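Local coordinates for KP6 killer toxin subunit alpha (Ustilago maydis virus P6, PDB 4GVB), which recognises cellular receptors on sensitive fungal cells, preparing the lethal action of its non-covalently bound partner, the beta subunit, at residues Asn25-Ala30 with Leu68-Ser73; Cys16-His21 with Tyr62-Ser67; Asp37-Ser42 with Gly49-Ser54. All blocks are in the same frame, centred on the assembly; numbering follows the deposited sequence.

Contact 1 (Asn25-Ala30 with Leu68-Ser73); sequences NELRYA and LNNNMS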
loop_
_atom_site.group_PDB
_atom_site.type_symbol
_atom_site.label_atom_id
_atom_site.label_comp_id
_atom_site.label_asym_id
_atom_site.label_seq_id
_atom_site.Cartn_x
_atom_site.Cartn_y
_atom_site.Cartn_z
ATOM N N ASN A 25 8.400 -8.083 7.242
ATOM C CA ASN A 25 7.738 -7.115 8.098
ATOM C C ASN A 25 6.277 -6.938 7.696
ATOM O O ASN A 25 5.936 -6.953 6.503
ATOM C CB ASN A 25 8.467 -5.769 8.071
ATOM C CG ASN A 25 9.863 -5.840 8.689
ATOM O OD1 ASN A 25 10.349 -6.916 9.046
ATOM N ND2 ASN A 25 10.516 -4.685 8.805
ATOM N N GLU A 26 5.412 -6.775 8.694
ATOM C CA GLU A 26 4.004 -6.519 8.437
ATOM C C GLU A 26 3.811 -5.105 7.882
ATOM O O GLU A 26 4.475 -4.166 8.315
ATOM C CB GLU A 26 3.187 -6.716 9.720
ATOM C CG GLU A 26 3.360 -8.092 10.337
ATOM C CD GLU A 26 2.316 -8.394 11.410
ATOM O OE1 GLU A 26 1.392 -7.571 11.599
ATOM O OE2 GLU A 26 2.432 -9.445 12.075
ATOM N N LEU A 27 2.909 -4.954 6.916
ATOM C CA LEU A 27 2.654 -3.638 6.335
ATOM C C LEU A 27 1.199 -3.218 6.525
ATOM O O LEU A 27 0.350 -3.445 5.650
ATOM C CB LEU A 27 3.029 -3.629 4.853
ATOM C CG LEU A 27 4.505 -3.956 4.600
ATOM C CD1 LEU A 27 4.724 -4.448 3.169
ATOM C CD2 LEU A 27 5.345 -2.721 4.906
ATOM N N ARG A 28 0.924 -2.580 7.660
ATOM C CA ARG A 28 -0.444 -2.278 8.059
ATOM C C ARG A 28 -1.178 -1.368 7.072
ATOM O O ARG A 28 -2.367 -1.560 6.828
ATOM C CB ARG A 28 -0.497 -1.700 9.480
ATOM C CG ARG A 28 -0.035 -0.262 9.625
ATOM C CD ARG A 28 -0.297 0.245 11.046
ATOM N NE ARG A 28 0.185 -0.707 12.046
ATOM C CZ ARG A 28 -0.601 -1.442 12.828
ATOM N NH1 ARG A 28 -1.921 -1.331 12.742
ATOM N NH2 ARG A 28 -0.067 -2.286 13.706
ATOM N N TYR A 29 -0.475 -0.396 6.499
ATOM C CA TYR A 29 -1.093 0.498 5.520
ATOM C C TYR A 29 -1.561 -0.250 4.278
ATOM O O TYR A 29 -2.584 0.088 3.689
ATOM C CB TYR A 29 -0.128 1.608 5.111
ATOM C CG TYR A 29 0.012 2.701 6.142
ATOM C CD1 TYR A 29 -0.852 3.780 6.154
ATOM C CD2 TYR A 29 1.010 2.649 7.104
ATOM C CE1 TYR A 29 -0.724 4.791 7.100
ATOM C CE2 TYR A 29 1.148 3.651 8.058
ATOM C CZ TYR A 29 0.278 4.721 8.048
ATOM O OH TYR A 29 0.409 5.725 8.986
ATOM N N ALA A 30 -0.798 -1.253 3.870
ATOM C CA ALA A 30 -1.155 -2.055 2.708
ATOM C C ALA A 30 -2.322 -2.987 3.058
ATOM O O ALA A 30 -3.259 -3.163 2.276
ATOM C CB ALA A 30 0.030 -2.859 2.243
ATOM N N LEU A 68 0.757 -4.878 -4.754
ATOM C CA LEU A 68 1.678 -3.933 -4.118
ATOM C C LEU A 68 3.079 -4.517 -3.916
ATOM O O LEU A 68 3.859 -4.001 -3.120
ATOM C CB LEU A 68 1.117 -3.453 -2.772
ATOM C CG LEU A 68 -0.113 -2.553 -2.856
ATOM C CD1 LEU A 68 -0.650 -2.268 -1.454
ATOM C CD2 LEU A 68 0.218 -1.260 -3.602
ATOM N N ASN A 69 3.379 -5.578 -4.655
ATOM C CA ASN A 69 4.676 -6.250 -4.596
ATOM C C ASN A 69 4.952 -6.886 -3.245
ATOM O O ASN A 69 6.108 -7.038 -2.846
ATOM C CB ASN A 69 5.807 -5.286 -4.960
ATOM C CG ASN A 69 6.985 -5.992 -5.602
ATOM O OD1 ASN A 69 6.815 -6.846 -6.477
ATOM N ND2 ASN A 69 8.185 -5.653 -5.159
ATOM N N ASN A 70 3.893 -7.271 -2.538
ATOM C CA ASN A 70 4.064 -7.861 -1.214
ATOM C C ASN A 70 3.692 -9.338 -1.173
ATOM O O ASN A 70 3.099 -9.876 -2.107
ATOM C CB ASN A 70 3.230 -7.120 -0.168
ATOM C CG ASN A 70 3.629 -5.678 -0.012
ATOM O OD1 ASN A 70 4.810 -5.338 -0.055
ATOM N ND2 ASN A 70 2.643 -4.816 0.174
ATOM N N ASN A 71 4.045 -9.988 -0.071
ATOM C CA ASN A 71 3.562 -11.338 0.189
ATOM C C ASN A 71 2.336 -11.281 1.099
ATOM O O ASN A 71 1.909 -10.196 1.514
ATOM C CB ASN A 71 4.661 -12.193 0.826
ATOM C CG ASN A 71 5.874 -12.378 -0.095
ATOM O OD1 ASN A 71 7.021 -12.284 0.347
ATOM N ND2 ASN A 71 5.617 -12.637 -1.377
ATOM N N MET A 72 1.758 -12.439 1.409
ATOM C CA MET A 72 0.648 -12.469 2.358
ATOM C C MET A 72 0.849 -13.566 3.399
ATOM O O MET A 72 1.254 -14.672 3.069
ATOM C CB MET A 72 -0.672 -12.701 1.631
ATOM C CG MET A 72 -1.851 -12.882 2.575
ATOM S SD MET A 72 -3.342 -13.320 1.670
ATOM C CE MET A 72 -2.975 -15.002 1.177
ATOM N N SER A 73 0.579 -13.237 4.656
ATOM C CA SER A 73 0.485 -14.245 5.703
ATOM C C SER A 73 -0.949 -14.354 6.200
ATOM O O SER A 73 -1.651 -13.346 6.336
ATOM C CB SER A 73 1.403 -13.914 6.874
ATOM O OG SER A 73 2.760 -14.164 6.552
#
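Leu27 lays one methyl group over a face of the Asn70 amide, so an apolar branch meets a flat polar group from above rather than at its rim. The methyl carbon CD1 of Leu27 is 3.3 Å from OD1 of Asn70 and 3.7 Å from ND2 of Asn70, about 3.1 Å above the amide plane, shifted from CG toward the oxygen and nitrogen end. Asn70 presents this face because its CG stands beside the backbone N and opposite the carbonyl carbon (chi1 -62°), reaching toward the 25-30 segment. The methyl of Ala30 lies beyond the nitrogen end of the amide, raised only a little from its plane on the side Leu27 covers, with CB of Ala30 3.9 Å from ND2 of Asn70. The same CB of Ala30 touches CD1 of Leu68 at 3.8 Å, a plain methyl-to-methyl contact, and thereby bridges the amide and the leucine. The touching pairs carry no polar bond; the buried Asn70 amide is satisfied across the heterodimer interface, where ND2 donates to the backbone O of Tyr67 of the beta subunit and OD1 has a weak bond to Ser68 of the beta subunit. Leu27 also packs on Leu65 of the beta subunit, so both partners in the amide-methyl contact face the second chain. Asn69, with positive phi (65°), is the C-prime residue of a Schellman motif that closes helix 58-67 just before strand 71-76. Leu27 occupies the N-cap position of helix 28-33. The arrangement is thus a helix start packed against a Schellman-terminated helix end, at the interface of the alpha and beta subunits.

Contact 2 (Cys16-His21 with Tyr62-Ser67); sequences CWCTAH and YSHCSS
Strand 16-19 and helix 62-67 run nearly parallel, their short axes 14° apart in direction and 8.5 Å apart at closest approach. Cys18 and Cys65 bring their CA atoms to 5.3 Å, and both direct their side chains toward the other segment. The sulfurs are joined covalently, with SG of Cys18 2.0 Å from SG of Cys65. Both cysteines hold SG beside their own backbone N and opposite the carbonyl carbon (chi1 -63° for Cys18), and the S-S torsion of -85° gives the bridge a left-handed twist. The His64 imidazole lies obliquely beside the Cys18 sulfur, a looser sulfur-aromatic approach. Phe61 of the same helix and Ala30 also pack on Cys18, burying the bridge. Within the helix, OG of Ser67 donates to O of His64 at 2.7 Å, in the carbonyl plane and on a lone pair. Trp17 points away from the helix, as the alternation of a strand leads one to expect, and its indole stacks on the ring of His50. Together with the Cys16-Cys74 disulfide, which joins two neighbouring strands, this bridge is characteristic of a small, disulfide-stabilised alpha/beta sandwich, with a helix pinned onto an antiparallel sheet.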
loop_
_atom_site.group_PDB
_atom_site.type_symbol
_atom_site.label_atom_id
_atom_site.label_comp_id
_atom_site.label_asym_id
_atom_site.label_seq_id
_atom_site.Cartn_x
_atom_site.Cartn_y
_atom_site.Cartn_z
ATOM N N CYS A 16 -5.511 -12.312 8.038
ATOM C CA CYS A 16 -4.447 -12.196 7.032
ATOM C C CYS A 16 -3.838 -10.801 6.999
ATOM O O CYS A 16 -4.460 -9.840 7.437
ATOM C CB CYS A 16 -4.996 -12.522 5.636
ATOM S SG CYS A 16 -5.670 -14.165 5.393
ATOM N N TRP A 17 -2.615 -10.699 6.480
ATOM C CA TRP A 17 -1.954 -9.405 6.334
ATOM C C TRP A 17 -0.897 -9.400 5.236
ATOM O O TRP A 17 -0.331 -10.440 4.883
ATOM C CB TRP A 17 -1.339 -8.924 7.657
ATOM C CG TRP A 17 -0.295 -9.829 8.244
ATOM C CD1 TRP A 17 1.068 -9.733 8.098
ATOM C CD2 TRP A 17 -0.526 -10.959 9.096
ATOM N NE1 TRP A 17 1.687 -10.746 8.789
ATOM C CE2 TRP A 17 0.733 -11.506 9.417
ATOM C CE3 TRP A 17 -1.677 -11.564 9.609
ATOM C CZ2 TRP A 17 0.872 -12.627 10.234
ATOM C CZ3 TRP A 17 -1.535 -12.681 10.415
ATOM C CH2 TRP A 17 -0.272 -13.202 10.714
ATOM N N CYS A 18 -0.624 -8.208 4.712
ATOM C CA CYS A 18 0.443 -8.032 3.734
ATOM C C CYS A 18 1.807 -8.022 4.431
ATOM O O CYS A 18 1.937 -7.486 5.519
ATOM C CB CYS A 18 0.241 -6.723 2.966
ATOM S SG CYS A 18 -1.282 -6.671 1.994
ATOM N N THR A 19 2.812 -8.619 3.792
ATOM C CA THR A 19 4.169 -8.634 4.331
ATOM C C THR A 19 5.203 -8.144 3.323
ATOM O O THR A 19 5.126 -8.449 2.143
ATOM C CB THR A 19 4.575 -10.032 4.835
ATOM O OG1 THR A 19 4.542 -10.969 3.754
ATOM C CG2 THR A 19 3.632 -10.494 5.931
ATOM N N ALA A 20 6.156 -7.357 3.797
ATOM C CA ALA A 20 7.244 -6.886 2.948
ATOM C C ALA A 20 8.094 -8.071 2.529
ATOM O O ALA A 20 8.442 -8.914 3.360
ATOM C CB ALA A 20 8.074 -5.886 3.689
ATOM N N HIS A 21 8.409 -8.172 1.243
ATOM C CA HIS A 21 9.293 -9.246 0.810
ATOM C C HIS A 21 10.665 -9.090 1.492
ATOM O O HIS A 21 11.044 -7.989 1.893
ATOM C CB HIS A 21 9.397 -9.312 -0.720
ATOM C CG HIS A 21 10.260 -8.247 -1.327
ATOM N ND1 HIS A 21 9.845 -7.469 -2.388
ATOM C CD2 HIS A 21 11.523 -7.850 -1.041
ATOM C CE1 HIS A 21 10.814 -6.631 -2.724
ATOM N NE2 HIS A 21 11.843 -6.841 -1.922
ATOM N N TYR A 62 -5.060 -11.725 -1.338
ATOM C CA TYR A 62 -3.731 -11.976 -1.880
ATOM C C TYR A 62 -3.450 -11.118 -3.100
ATOM O O TYR A 62 -2.322 -10.656 -3.300
ATOM C CB TYR A 62 -3.548 -13.443 -2.270
ATOM C CG TYR A 62 -2.207 -13.667 -2.962
ATOM C CD1 TYR A 62 -1.030 -13.747 -2.229
ATOM C CD2 TYR A 62 -2.124 -13.771 -4.343
ATOM C CE1 TYR A 62 0.199 -13.948 -2.861
ATOM C CE2 TYR A 62 -0.905 -13.962 -4.978
ATOM C CZ TYR A 62 0.245 -14.049 -4.230
ATOM O OH TYR A 62 1.446 -14.240 -4.864
ATOM N N SER A 63 -4.463 -10.935 -3.939
ATOM C CA SER A 63 -4.272 -10.182 -5.170
ATOM C C SER A 63 -3.943 -8.743 -4.832
ATOM O O SER A 63 -3.195 -8.086 -5.554
ATOM C CB SER A 63 -5.501 -10.251 -6.074
ATOM O OG SER A 63 -6.469 -9.291 -5.677
ATOM N N HIS A 64 -4.487 -8.252 -3.721
ATOM C CA HIS A 64 -4.172 -6.902 -3.281
ATOM C C HIS A 64 -2.729 -6.814 -2.774
ATOM O O HIS A 64 -1.954 -5.974 -3.248
ATOM C CB HIS A 64 -5.172 -6.389 -2.229
ATOM C CG HIS A 64 -4.792 -5.064 -1.650
ATOM N ND1 HIS A 64 -4.180 -4.933 -0.415
ATOM C CD2 HIS A 64 -4.915 -3.809 -2.139
ATOM C CE1 HIS A 64 -3.935 -3.656 -0.180
ATOM N NE2 HIS A 64 -4.377 -2.951 -1.211
ATOM N N CYS A 65 -2.357 -7.674 -1.822
ATOM C CA CYS A 65 -0.981 -7.651 -1.315
ATOM C C CYS A 65 -0.008 -7.794 -2.471
ATOM O O CYS A 65 0.986 -7.068 -2.544
ATOM C CB CYS A 65 -0.732 -8.765 -0.293
ATOM S SG CYS A 65 -1.631 -8.520 1.249
ATOM N N SER A 66 -0.303 -8.729 -3.370
ATOM C CA SER A 66 0.549 -8.998 -4.524
ATOM C C SER A 66 0.624 -7.835 -5.524
ATOM O O SER A 66 1.677 -7.610 -6.141
ATOM C CB SER A 66 0.093 -10.278 -5.226
ATOM O OG SER A 66 0.775 -10.445 -6.455
ATOM N N SER A 67 -0.478 -7.101 -5.685
ATOM C CA SER A 67 -0.484 -5.920 -6.556
ATOM C C SER A 67 0.499 -4.856 -6.060
ATOM O O SER A 67 1.021 -4.039 -6.847
ATOM C CB SER A 67 -1.893 -5.317 -6.670
ATOM O OG SER A 67 -2.271 -4.561 -5.513
#

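Contact 3 (Asp37-Ser42 with Gly49-Ser54); sequences DHLSKS and GHCLFS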
loop_
_atom_site.group_PDB
_atom_site.type_symbol
_atom_site.label_atom_id
_atom_site.label_comp_id
_atom_site.label_asym_id
_atom_site.label_seq_id
_atom_site.Cartn_x
_atom_site.Cartn_y
_atom_site.Cartn_z
ATOM N N ASP A 37 -13.723 -1.145 4.887
ATOM C CA ASP A 37 -14.576 -0.539 3.867
ATOM C C ASP A 37 -14.226 -1.077 2.476
ATOM O O ASP A 37 -15.052 -1.047 1.562
ATOM C CB ASP A 37 -14.423 0.986 3.850
ATOM C CG ASP A 37 -14.983 1.662 5.100
ATOM O OD1 ASP A 37 -15.935 1.131 5.713
ATOM O OD2 ASP A 37 -14.468 2.747 5.451
ATOM N N HIS A 38 -13.000 -1.569 2.316
ATOM C CA HIS A 38 -12.500 -1.913 0.980
ATOM C C HIS A 38 -12.788 -3.347 0.605
ATOM O O HIS A 38 -12.630 -3.734 -0.553
ATOM C CB HIS A 38 -10.994 -1.648 0.887
ATOM C CG HIS A 38 -10.611 -0.251 1.256
ATOM N ND1 HIS A 38 -10.960 0.841 0.492
ATOM C CD2 HIS A 38 -9.922 0.235 2.314
ATOM C CE1 HIS A 38 -10.496 1.939 1.060
ATOM N NE2 HIS A 38 -9.859 1.597 2.164
ATOM N N LEU A 39 -13.210 -4.146 1.583
ATOM C CA LEU A 39 -13.469 -5.558 1.337
ATOM C C LEU A 39 -14.746 -5.980 2.052
ATOM O O LEU A 39 -14.793 -6.083 3.281
ATOM C CB LEU A 39 -12.289 -6.432 1.785
ATOM C CG LEU A 39 -12.398 -7.925 1.455
ATOM C CD1 LEU A 39 -12.616 -8.159 -0.048
ATOM C CD2 LEU A 39 -11.166 -8.672 1.924
ATOM N N SER A 40 -15.780 -6.225 1.273
ATOM C CA SER A 40 -17.077 -6.613 1.829
ATOM C C SER A 40 -16.947 -7.819 2.750
ATOM O O SER A 40 -16.273 -8.790 2.423
ATOM C CB SER A 40 -18.064 -6.908 0.698
ATOM O OG SER A 40 -19.323 -7.323 1.202
ATOM N N LYS A 41 -17.591 -7.730 3.912
ATOM C CA LYS A 41 -17.676 -8.842 4.852
ATOM C C LYS A 41 -16.415 -8.967 5.705
ATOM O O LYS A 41 -16.333 -9.826 6.578
ATOM C CB LYS A 41 -17.955 -10.157 4.116
ATOM C CG LYS A 41 -19.189 -10.122 3.219
ATOM C CD LYS A 41 -19.367 -11.420 2.432
ATOM C CE LYS A 41 -18.275 -11.591 1.378
ATOM N NZ LYS A 41 -18.265 -12.941 0.753
ATOM N N SER A 42 -15.423 -8.122 5.455
ATOM C CA SER A 42 -14.187 -8.221 6.215
ATOM C C SER A 42 -14.250 -7.374 7.488
ATOM O O SER A 42 -15.079 -6.476 7.635
ATOM C CB SER A 42 -12.979 -7.812 5.354
ATOM O OG SER A 42 -12.956 -6.408 5.185
ATOM N N GLY A 49 -3.412 -4.458 13.003
ATOM C CA GLY A 49 -3.298 -4.185 11.585
ATOM C C GLY A 49 -3.490 -5.415 10.710
ATOM O O GLY A 49 -2.764 -5.581 9.735
ATOM N N HIS A 50 -4.461 -6.266 11.060
ATOM C CA HIS A 50 -4.758 -7.497 10.312
ATOM C C HIS A 50 -6.163 -7.456 9.709
ATOM O O HIS A 50 -7.015 -6.680 10.163
ATOM C CB HIS A 50 -4.631 -8.735 11.207
ATOM C CG HIS A 50 -3.253 -8.962 11.734
ATOM N ND1 HIS A 50 -2.998 -9.740 12.844
ATOM C CD2 HIS A 50 -2.048 -8.514 11.307
ATOM C CE1 HIS A 50 -1.697 -9.768 13.070
ATOM N NE2 HIS A 50 -1.098 -9.030 12.152
ATOM N N CYS A 51 -6.392 -8.280 8.686
ATOM C CA CYS A 51 -7.698 -8.352 8.029
ATOM C C CYS A 51 -8.358 -9.698 8.274
ATOM O O CYS A 51 -7.813 -10.740 7.912
ATOM C CB CYS A 51 -7.599 -8.119 6.515
ATOM S SG CYS A 51 -9.211 -7.830 5.690
ATOM N N LEU A 52 -9.550 -9.654 8.858
ATOM C CA LEU A 52 -10.267 -10.859 9.239
ATOM C C LEU A 52 -11.501 -11.059 8.367
ATOM O O LEU A 52 -12.104 -10.098 7.899
ATOM C CB LEU A 52 -10.626 -10.810 10.732
ATOM C CG LEU A 52 -9.430 -11.007 11.668
ATOM C CD1 LEU A 52 -8.570 -9.771 11.715
ATOM C CD2 LEU A 52 -9.873 -11.379 13.088
ATOM N N PHE A 53 -11.841 -12.320 8.117
ATOM C CA PHE A 53 -13.066 -12.662 7.428
ATOM C C PHE A 53 -13.513 -14.108 7.688
ATOM O O PHE A 53 -12.710 -14.990 8.048
ATOM C CB PHE A 53 -13.004 -12.368 5.906
ATOM C CG PHE A 53 -11.639 -12.545 5.295
ATOM C CD1 PHE A 53 -11.140 -13.814 5.010
ATOM C CD2 PHE A 53 -10.851 -11.435 4.998
ATOM C CE1 PHE A 53 -9.868 -13.970 4.453
ATOM C CE2 PHE A 53 -9.577 -11.581 4.431
ATOM C CZ PHE A 53 -9.086 -12.847 4.170
ATOM N N SER A 54 -14.803 -14.336 7.497
ATOM C CA SER A 54 -15.376 -15.665 7.685
ATOM C C SER A 54 -15.363 -16.399 6.352
ATOM O O SER A 54 -14.818 -17.493 6.236
ATOM C CB SER A 54 -16.809 -15.561 8.245
ATOM O OG SER A 54 -17.413 -16.841 8.326
HETATM O O HOH W 1 -16.753 -12.306 7.384
#
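A type II beta turn from Leu39 to Ser42 packs beside strand 50-53, with CA of Ser42 4.7 Å from CA of Phe53. CB of Ser42 lies 3.8 Å from SG of Cys51 and meets the Phe53 ring at the edge, near the ring plane, while its CA makes a CH···O contact with O of Leu52 at 3.3 Å, a bent one, 124° at the hydrogen. CD2 of Leu39 comes to 4.1 Å from CD2 of Phe53, the two side chains meeting at a slant. Ser42 holds its OG between its backbone N and carbonyl carbon (chi1 74°), which turns the hydroxyl back onto the turn: OG of Ser42 donates to O of Leu39 at 2.7 Å, in the carbonyl plane. The same O accepts N of Ser42, and Gly36 N donates to the Ser42 hydroxyl. A water donates to O of Lys41 at 2.6 Å and accepts from N of Ser54, while the Lys41 ammonium forms a salt bridge with Asp55. Cys51 is disulfide-bonded to Cys35. The chemistry implies a turn whose Leu39 carbonyl is gripped from within by two donors and that offers mainly carbon to the strand, meeting the Cys51 sulfur and the Phe53 ring, with water bridging one end.

Overall arrangement
Contacts 1 and 2 adjoin, their centres about 4 Å apart, whereas contact 3 lies on the opposite side of the chain's centre, about 15 Å and 14 Å away. All three reach the four-stranded antiparallel sheet, ordered 43-45, 50-53, 14-19, 71-76. Strand 14-19 joins them: Trp17 N bonds Ser73 O on one side, and Cys16 O bonds Cys51 N on the other. Along the chain the segments of contacts 1 and 2 alternate, and contact 3 falls between the halves of both. Helix 58-67 supplies contact 2 and leads into the second segment of contact 1. The beta subunit packs on contacts 1 and 2 but does not touch contact 3, consistent with an interface on their side of the alpha subunit.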